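Local coordinates for protein succinyl-CoA:3-ketoacid coenzyme A transferase subunit B (Helicobacter pylori, PDB 3RRL) that catalyses the transfer of coenzyme A from succinyl-CoA to a 3-oxo acid, giving a 3-oxoacyl-CoA and succinate, at residues N44-I49 with A76-S81; M113-L118 with S155-G160; I136-H141 with Q166-L171. One frame throughout, in Å; residues are numbered along the deposited sequence.

Overall arrangement
The three contacts illustrate how the chemistry of a contact follows its place in the fold. Contacts 1 and 3 are buried and belong to the same mixed sheet, on opposite sides of the chain's centre, with their own centres about 28 Å apart. Contact 1 pairs antiparallel strands at the edge of the sheet as this chain forms it; contact 3 pairs parallel strands within it and adds a histidine–threonine bond farther along the same segments. Contact 2 lies at the surface, where a hairpin and a loop meet largely through apolar side chains. Its segments alternate along the chain with those of contact 3, their nearest atoms about 8 Å apart, whereas contact 1 closes earlier in the sequence.

Contact 1 (N44-I49 with A76-S81); sequences NGLLGI and ASFFNS
The carbonyl oxygen of Gly45 is approached by three groups of the facing segment. Phe79 N donates to Gly45 O at 2.8 Å, tilted 34° out of the carbonyl plane, while Phe78 CA lies 3.1 Å from Gly45 O in a CA-H...O contact. The third is the rim of the Phe78 ring, which meets this oxygen near the ring plane through CD1.

Two further backbone bonds continue the ladder: Leu47 N gives to Ser77 O at 2.9 Å, and Ser77 N returns a bond to Leu47 O. Leu47 and Ser77 thus form the hydrogen-bonded pair, Leu46 and Phe78 the non-hydrogen-bonded one. On the face carrying Leu46 and Phe78, Leu46 CD1 rests 3.7 Å from Phe78 CE1 and also touches Ala76 CB.

Phe79 does something different. Its CG sits between the backbone N and the carbonyl carbon (chi1 34°), folding the ring back over the Gly45–Leu46 peptide. Gly45 C lies 3.6 Å above one ring face, toward the rim, whereas Leu47 CB meets the edge in plane, 3.7 Å from Phe79 CE2. Gly45 CA passes 3.1 Å from Phe79 O, where a side chain would collide with that oxygen, and its positive phi is readily adopted by glycine. Farther along, a water donates to both Asn44 O and Phe79 O, bridging the segments where direct pairing has ended.

Asn44 itself is held from outside, its OD1 by Ser42 and its ND2 by Ile63 O, next to Glu43, the predicted active-site residue. With Gly45 and Leu46 both facing Ser42, the turn into strand 46-49 is a G1 beta bulge, here joined to strand 76-78, the outermost strand of the CoA-transferase sheet within this chain, where the backbone of Phe78 bonds a neighbouring subunit.

Contact 2 (M113-L118 with S155-G160); sequences MIPKKL and SLPLTG
With chi1 at 163°, Met113 swings CG opposite its own backbone nitrogen and lays it against the Pro157 ring, while chi1 of -55° in Leu156 puts CG beside the backbone N and lets CD2 reach Pro115. Met113 CG stands 3.7 Å from Pro157 CG, and the selenium of this selenomethionine is nearly as close to the same atom. The two side chains cross at about a right angle; a bend at chi3 then carries Met113 CE away from the proline.

Pro157 CD lies 3.4 Å from Met113 O and 4.0 Å from Pro115 CD. Leu156 CD2 meets Pro115 CD at 4.1 Å, also crossing roughly at right angles.

Each side is shaped by polar bonds of its own. Ile114 O accepts from both Lys117 N and Leu118 N, a classic beta bulge that closes the hairpin bearing Pro115. Across from it, Glu102 takes Leu156 N and Ser155 OG on its two carboxylate oxygens and so positions the leucine. Between the segments the touching is mostly apolar, apart from the approach of Pro157 CD to Met113 O, and small, consistent with a surface association that depends on shape more than on directional bonding.

Contact 3 (I136-H141 with Q166-L171); sequences IVIMEH and QLITDL
His141 and Thr169 meet through ND1 and OG1, 2.7 Å apart, with the threonine oxygen at the edge of the imidazole and in its plane. One ring face is covered by Leu171, whose CD1 sits 3.7 Å from the His141 ring centroid in a CH-pi contact. The backbone of the same histidine is also held: His141 N donates to the syn lone pair of Asp170 OD1 at 2.8 Å.

What orients these groups comes next. Chi1 of 78° tucks Thr169 OG1 between its backbone N and carbonyl carbon, where it also accepts from Leu171 N at 3.1 Å, an ST turn, and bonds Ala172 N. The other ring nitrogen, His141 NE2, is bonded to Thr199 OG1, so both ring nitrogens have partners and the rotation of the imidazole is fixed.

Behind this cluster lies a parallel strand pair. Val137 N gives to Gln166 O, Ile168 N to Val137 O at 2.9 Å, and Met139 N to Ile168 O. Ile138 CG2 packs 4.0 Å from Ile168 CB on one face; on the other, Leu167 CD1 touches Val137 CG1, and it also meets Met139 CE. Gln166 runs alongside Ile136, its amide oxygen bonded to Lys134.

Helix 2-10 covers the face of Ile138 and Ile168 with Ile5, Ala9 and Arg8, and Glu140 forms a salt bridge to Arg2. Val150 and Phe174 pack against Leu167 and His141, while strand 134-138 continues the sheet to strand 95-98.

Contact 1 (N44-I49 with A76-S81)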
loop_
_atom_site.group_PDB
_atom_site.type_symbol
_atom_site.label_atom_id
_atom_site.label_comp_id
_atom_site.label_asym_id
_atom_site.label_seq_id
_atom_site.Cartn_x
_atom_site.Cartn_y
_atom_site.Cartn_z
ATOM N N ASN B 44 7.116 -6.293 -12.409
ATOM C CA ASN B 44 5.897 -7.077 -12.318
ATOM C C ASN B 44 5.782 -7.768 -10.961
ATOM O O ASN B 44 4.911 -8.618 -10.752
ATOM C CB ASN B 44 5.724 -8.040 -13.496
ATOM C CG ASN B 44 6.916 -8.943 -13.703
ATOM O OD1 ASN B 44 8.062 -8.529 -13.560
ATOM N ND2 ASN B 44 6.647 -10.191 -14.063
ATOM N N GLY B 45 6.649 -7.374 -10.031
ATOM C CA GLY B 45 6.555 -7.885 -8.674
ATOM C C GLY B 45 7.581 -8.881 -8.182
ATOM O O GLY B 45 7.287 -9.716 -7.332
ATOM N N LEU B 46 8.774 -8.843 -8.751
ATOM C CA LEU B 46 9.850 -9.661 -8.226
ATOM C C LEU B 46 11.114 -8.867 -7.923
ATOM O O LEU B 46 11.487 -7.951 -8.662
ATOM C CB LEU B 46 10.168 -10.788 -9.196
ATOM C CG LEU B 46 11.576 -11.368 -9.089
ATOM C CD1 LEU B 46 11.713 -12.227 -7.829
ATOM C CD2 LEU B 46 11.862 -12.178 -10.355
ATOM N N LEU B 47 11.771 -9.227 -6.825
ATOM C CA LEU B 47 13.115 -8.747 -6.543
ATOM C C LEU B 47 14.027 -9.973 -6.486
ATOM O O LEU B 47 13.721 -10.931 -5.778
ATOM C CB LEU B 47 13.129 -7.997 -5.211
ATOM C CG LEU B 47 14.351 -7.140 -4.902
ATOM C CD1 LEU B 47 14.582 -6.120 -6.005
ATOM C CD2 LEU B 47 14.181 -6.440 -3.557
ATOM N N GLY B 48 15.182 -9.924 -7.145
ATOM C CA GLY B 48 15.983 -11.123 -7.366
ATOM C C GLY B 48 15.750 -11.970 -8.611
ATOM O O GLY B 48 15.585 -13.186 -8.533
ATOM N N ILE B 49 15.720 -11.317 -9.771
ATOM C CA ILE B 49 15.716 -12.016 -11.057
ATOM C C ILE B 49 16.936 -12.937 -11.223
ATOM O O ILE B 49 18.036 -12.635 -10.752
ATOM C CB ILE B 49 15.735 -11.026 -12.238
ATOM C CG1 ILE B 49 14.500 -10.134 -12.238
ATOM C CG2 ILE B 49 15.843 -11.762 -13.581
ATOM C CD1 ILE B 49 14.526 -9.122 -13.376
ATOM N N ALA B 76 15.258 -14.051 -3.166
ATOM C CA ALA B 76 14.300 -13.321 -3.977
ATOM C C ALA B 76 13.035 -13.083 -3.153
ATOM O O ALA B 76 12.807 -13.754 -2.149
ATOM C CB ALA B 76 13.971 -14.099 -5.240
ATOM N N SER B 77 12.232 -12.107 -3.570
ATOM C CA SER B 77 10.922 -11.876 -2.975
ATOM C C SER B 77 9.917 -11.508 -4.059
ATOM O O SER B 77 10.283 -10.936 -5.078
ATOM C CB SER B 77 10.987 -10.778 -1.909
ATOM O OG SER B 77 11.684 -9.652 -2.395
ATOM N N PHE B 78 8.656 -11.865 -3.842
ATOM C CA PHE B 78 7.588 -11.483 -4.750
ATOM C C PHE B 78 6.698 -10.485 -4.037
ATOM O O PHE B 78 6.590 -10.501 -2.807
ATOM C CB PHE B 78 6.755 -12.695 -5.190
ATOM C CG PHE B 78 7.518 -13.702 -6.021
ATOM C CD1 PHE B 78 7.975 -13.376 -7.280
ATOM C CD2 PHE B 78 7.745 -14.985 -5.551
ATOM C CE1 PHE B 78 8.672 -14.302 -8.043
ATOM C CE2 PHE B 78 8.439 -15.912 -6.314
ATOM C CZ PHE B 78 8.908 -15.566 -7.555
ATOM N N PHE B 79 6.072 -9.602 -4.808
ATOM C CA PHE B 79 5.147 -8.636 -4.243
ATOM C C PHE B 79 4.231 -8.133 -5.339
ATOM O O PHE B 79 4.424 -8.464 -6.514
ATOM C CB PHE B 79 5.926 -7.475 -3.619
ATOM C CG PHE B 79 7.184 -7.139 -4.358
ATOM C CD1 PHE B 79 7.150 -6.304 -5.466
ATOM C CD2 PHE B 79 8.400 -7.666 -3.956
ATOM C CE1 PHE B 79 8.317 -5.990 -6.163
ATOM C CE2 PHE B 79 9.576 -7.355 -4.643
ATOM C CZ PHE B 79 9.533 -6.515 -5.746
ATOM N N ASN B 80 3.250 -7.316 -4.962
ATOM C CA ASN B 80 2.248 -6.872 -5.922
ATOM C C ASN B 80 2.696 -5.614 -6.660
ATOM O O ASN B 80 3.779 -5.072 -6.391
ATOM C CB ASN B 80 0.850 -6.734 -5.279
ATOM C CG ASN B 80 0.710 -5.502 -4.388
ATOM O OD1 ASN B 80 1.098 -4.400 -4.762
ATOM N ND2 ASN B 80 0.138 -5.691 -3.207
ATOM N N SER B 81 1.872 -5.163 -7.595
ATOM C CA SER B 81 2.301 -4.131 -8.530
ATOM C C SER B 81 2.440 -2.762 -7.879
ATOM O O SER B 81 3.330 -2.015 -8.237
ATOM C CB SER B 81 1.376 -4.082 -9.741
ATOM O OG SER B 81 1.606 -5.223 -10.555
HETATM O O HOH W 1 3.736 -10.071 -8.769
#

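Contact 2 (M113-L118 with S155-G160)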
loop_
_atom_site.group_PDB
_atom_site.type_symbol
_atom_site.label_atom_id
_atom_site.label_comp_id
_atom_site.label_asym_id
_atom_site.label_seq_id
_atom_site.Cartn_x
_atom_site.Cartn_y
_atom_site.Cartn_z
HETATM N N MSE B 113 6.758 6.508 -27.439
HETATM C CA MSE B 113 5.857 6.712 -28.547
HETATM C C MSE B 113 6.425 7.387 -29.795
HETATM O O MSE B 113 7.156 8.357 -29.709
HETATM C CB MSE B 113 4.669 7.517 -28.031
HETATM C CG MSE B 113 3.824 8.156 -29.080
HETATM SE SE MSE B 113 2.326 9.051 -28.268
HETATM C CE MSE B 113 1.002 7.676 -28.546
ATOM N N ILE B 114 6.027 6.881 -30.953
ATOM C CA ILE B 114 6.211 7.564 -32.230
ATOM C C ILE B 114 4.837 7.801 -32.850
ATOM O O ILE B 114 4.148 6.842 -33.203
ATOM C CB ILE B 114 7.063 6.734 -33.200
ATOM C CG1 ILE B 114 8.409 6.380 -32.561
ATOM C CG2 ILE B 114 7.276 7.495 -34.503
ATOM C CD1 ILE B 114 9.234 5.395 -33.380
ATOM N N PRO B 115 4.436 9.074 -32.997
ATOM C CA PRO B 115 3.082 9.430 -33.441
ATOM C C PRO B 115 2.643 8.688 -34.698
ATOM O O PRO B 115 3.398 8.611 -35.668
ATOM C CB PRO B 115 3.202 10.919 -33.753
ATOM C CG PRO B 115 4.284 11.400 -32.851
ATOM C CD PRO B 115 5.264 10.266 -32.737
ATOM N N LYS B 116 1.438 8.124 -34.652
ATOM C CA LYS B 116 0.796 7.501 -35.809
ATOM C C LYS B 116 1.668 6.416 -36.425
ATOM O O LYS B 116 1.473 6.035 -37.577
ATOM C CB LYS B 116 0.446 8.557 -36.867
ATOM N N LYS B 117 2.627 5.919 -35.653
ATOM C CA LYS B 117 3.481 4.826 -36.098
ATOM C C LYS B 117 3.590 3.764 -35.021
ATOM O O LYS B 117 3.057 2.659 -35.155
ATOM C CB LYS B 117 4.871 5.345 -36.497
ATOM N N LEU B 118 4.267 4.120 -33.936
ATOM C CA LEU B 118 4.493 3.193 -32.839
ATOM C C LEU B 118 3.727 3.639 -31.593
ATOM O O LEU B 118 4.120 4.596 -30.913
ATOM C CB LEU B 118 5.998 3.122 -32.556
ATOM C CG LEU B 118 6.582 2.273 -31.429
ATOM C CD1 LEU B 118 7.833 1.521 -31.901
ATOM C CD2 LEU B 118 6.904 3.159 -30.240
ATOM N N SER B 155 12.015 15.631 -30.593
ATOM C CA SER B 155 10.864 15.762 -31.474
ATOM C C SER B 155 9.734 14.795 -31.109
ATOM O O SER B 155 8.586 14.999 -31.503
ATOM C CB SER B 155 11.292 15.537 -32.932
ATOM O OG SER B 155 11.738 14.205 -33.150
ATOM N N LEU B 156 10.066 13.743 -30.360
ATOM C CA LEU B 156 9.087 12.731 -29.960
ATOM C C LEU B 156 8.494 12.997 -28.579
ATOM O O LEU B 156 9.115 13.675 -27.758
ATOM C CB LEU B 156 9.698 11.328 -30.018
ATOM C CG LEU B 156 10.326 10.912 -31.351
ATOM C CD1 LEU B 156 11.069 9.592 -31.192
ATOM C CD2 LEU B 156 9.277 10.819 -32.455
ATOM N N PRO B 157 7.296 12.447 -28.311
ATOM C CA PRO B 157 6.675 12.630 -26.994
ATOM C C PRO B 157 7.629 12.199 -25.886
ATOM O O PRO B 157 8.250 11.134 -25.989
ATOM C CB PRO B 157 5.465 11.695 -27.046
ATOM C CG PRO B 157 5.125 11.623 -28.515
ATOM C CD PRO B 157 6.453 11.646 -29.219
ATOM N N LEU B 158 7.735 13.021 -24.845
ATOM C CA LEU B 158 8.666 12.762 -23.753
ATOM C C LEU B 158 8.263 11.623 -22.824
ATOM O O LEU B 158 7.095 11.487 -22.443
ATOM C CB LEU B 158 8.870 14.018 -22.916
ATOM C CG LEU B 158 9.631 15.163 -23.570
ATOM C CD1 LEU B 158 10.209 16.043 -22.471
ATOM C CD2 LEU B 158 10.727 14.626 -24.471
ATOM N N THR B 159 9.242 10.802 -22.463
ATOM C CA THR B 159 9.075 9.877 -21.347
ATOM C C THR B 159 9.289 10.618 -20.028
ATOM O O THR B 159 8.641 10.327 -19.023
ATOM C CB THR B 159 10.063 8.730 -21.430
ATOM O OG1 THR B 159 9.890 8.053 -22.679
ATOM C CG2 THR B 159 9.835 7.765 -20.296
ATOM N N GLY B 160 10.213 11.575 -20.040
ATOM C CA GLY B 160 10.467 12.399 -18.874
ATOM C C GLY B 160 11.323 13.604 -19.218
ATOM O O GLY B 160 12.086 13.577 -20.184
#

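Contact 3 (I136-H141 with Q166-L171)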
loop_
_atom_site.group_PDB
_atom_site.type_symbol
_atom_site.label_atom_id
_atom_site.label_comp_id
_atom_site.label_asym_id
_atom_site.label_seq_id
_atom_site.Cartn_x
_atom_site.Cartn_y
_atom_site.Cartn_z
ATOM N N ILE B 136 20.360 5.786 -16.309
ATOM C CA ILE B 136 21.250 5.684 -17.457
ATOM C C ILE B 136 20.474 5.288 -18.715
ATOM O O ILE B 136 19.747 4.300 -18.713
ATOM C CB ILE B 136 22.338 4.622 -17.226
ATOM C CG1 ILE B 136 23.104 4.908 -15.935
ATOM C CG2 ILE B 136 23.291 4.556 -18.417
ATOM C CD1 ILE B 136 24.104 3.819 -15.578
ATOM N N VAL B 137 20.631 6.062 -19.786
ATOM C CA VAL B 137 20.065 5.694 -21.076
ATOM C C VAL B 137 21.176 5.161 -21.976
ATOM O O VAL B 137 22.244 5.768 -22.083
ATOM C CB VAL B 137 19.390 6.890 -21.773
ATOM C CG1 VAL B 137 19.004 6.521 -23.207
ATOM C CG2 VAL B 137 18.173 7.347 -20.999
ATOM N N ILE B 138 20.928 4.019 -22.606
ATOM C CA ILE B 138 21.877 3.455 -23.555
ATOM C C ILE B 138 21.187 3.272 -24.902
ATOM O O ILE B 138 20.099 2.696 -24.990
ATOM C CB ILE B 138 22.494 2.130 -23.061
ATOM C CG1 ILE B 138 21.463 0.994 -23.096
ATOM C CG2 ILE B 138 23.095 2.318 -21.675
ATOM C CD1 ILE B 138 22.054 -0.378 -22.777
HETATM N N MSE B 139 21.822 3.793 -25.941
HETATM C CA MSE B 139 21.139 4.036 -27.192
HETATM C C MSE B 139 22.122 4.085 -28.346
HETATM O O MSE B 139 23.244 4.562 -28.183
HETATM C CB MSE B 139 20.470 5.394 -27.062
HETATM C CG MSE B 139 19.607 5.813 -28.200
HETATM SE SE MSE B 139 18.881 7.534 -27.690
HETATM C CE MSE B 139 20.492 8.612 -27.842
ATOM N N GLU B 140 21.696 3.637 -29.522
ATOM C CA GLU B 140 22.487 3.871 -30.724
ATOM C C GLU B 140 22.449 5.364 -31.029
ATOM O O GLU B 140 21.399 6.001 -30.909
ATOM C CB GLU B 140 21.968 3.038 -31.899
ATOM C CG GLU B 140 22.416 1.581 -31.849
ATOM C CD GLU B 140 21.610 0.682 -32.763
ATOM O OE1 GLU B 140 21.753 0.799 -33.999
ATOM O OE2 GLU B 140 20.830 -0.145 -32.242
ATOM N N HIS B 141 23.600 5.920 -31.400
ATOM C CA HIS B 141 23.771 7.371 -31.488
ATOM C C HIS B 141 22.964 8.006 -32.623
ATOM O O HIS B 141 22.468 9.124 -32.485
ATOM C CB HIS B 141 25.257 7.733 -31.619
ATOM C CG HIS B 141 25.570 9.148 -31.240
ATOM N ND1 HIS B 141 26.191 9.483 -30.055
ATOM C CD2 HIS B 141 25.340 10.317 -31.887
ATOM C CE1 HIS B 141 26.333 10.796 -29.987
ATOM N NE2 HIS B 141 25.829 11.324 -31.089
ATOM N N GLN B 166 23.031 9.926 -17.178
ATOM C CA GLN B 166 24.160 9.526 -18.002
ATOM C C GLN B 166 23.658 8.893 -19.295
ATOM O O GLN B 166 22.680 8.141 -19.295
ATOM C CB GLN B 166 25.042 8.554 -17.224
ATOM C CG GLN B 166 26.158 7.896 -18.028
ATOM C CD GLN B 166 26.867 6.810 -17.224
ATOM O OE1 GLN B 166 26.231 6.042 -16.504
ATOM N NE2 GLN B 166 28.183 6.760 -17.325
ATOM N N LEU B 167 24.319 9.214 -20.397
ATOM C CA LEU B 167 23.929 8.684 -21.696
ATOM C C LEU B 167 25.118 7.985 -22.342
ATOM O O LEU B 167 26.182 8.579 -22.526
ATOM C CB LEU B 167 23.397 9.800 -22.605
ATOM C CG LEU B 167 23.332 9.492 -24.104
ATOM C CD1 LEU B 167 22.320 8.392 -24.401
ATOM C CD2 LEU B 167 23.014 10.755 -24.911
ATOM N N ILE B 168 24.933 6.712 -22.662
ATOM C CA ILE B 168 25.974 5.916 -23.286
ATOM C C ILE B 168 25.529 5.520 -24.691
ATOM O O ILE B 168 24.511 4.849 -24.853
ATOM C CB ILE B 168 26.228 4.636 -22.465
ATOM C CG1 ILE B 168 26.609 4.988 -21.021
ATOM C CG2 ILE B 168 27.292 3.774 -23.116
ATOM C CD1 ILE B 168 26.844 3.768 -20.137
ATOM N N THR B 169 26.276 5.948 -25.704
ATOM C CA THR B 169 26.024 5.503 -27.074
ATOM C C THR B 169 27.240 4.759 -27.648
ATOM O O THR B 169 28.249 4.575 -26.959
ATOM C CB THR B 169 25.637 6.681 -28.004
ATOM O OG1 THR B 169 26.808 7.414 -28.387
ATOM C CG2 THR B 169 24.659 7.610 -27.307
ATOM N N ASP B 170 27.141 4.329 -28.902
ATOM C CA ASP B 170 28.255 3.649 -29.572
ATOM C C ASP B 170 29.418 4.607 -29.860
ATOM O O ASP B 170 30.532 4.183 -30.192
ATOM C CB ASP B 170 27.778 2.995 -30.875
ATOM C CG ASP B 170 26.893 3.917 -31.697
ATOM O OD1 ASP B 170 25.894 4.424 -31.144
ATOM O OD2 ASP B 170 27.202 4.156 -32.885
ATOM N N LEU B 171 29.148 5.901 -29.730
ATOM C CA LEU B 171 30.149 6.941 -29.971
ATOM C C LEU B 171 30.761 7.439 -28.671
ATOM O O LEU B 171 31.983 7.455 -28.518
ATOM C CB LEU B 171 29.578 8.115 -30.773
ATOM C CG LEU B 171 29.024 7.786 -32.157
ATOM C CD1 LEU B 171 28.651 9.065 -32.904
ATOM C CD2 LEU B 171 30.030 6.971 -32.951
#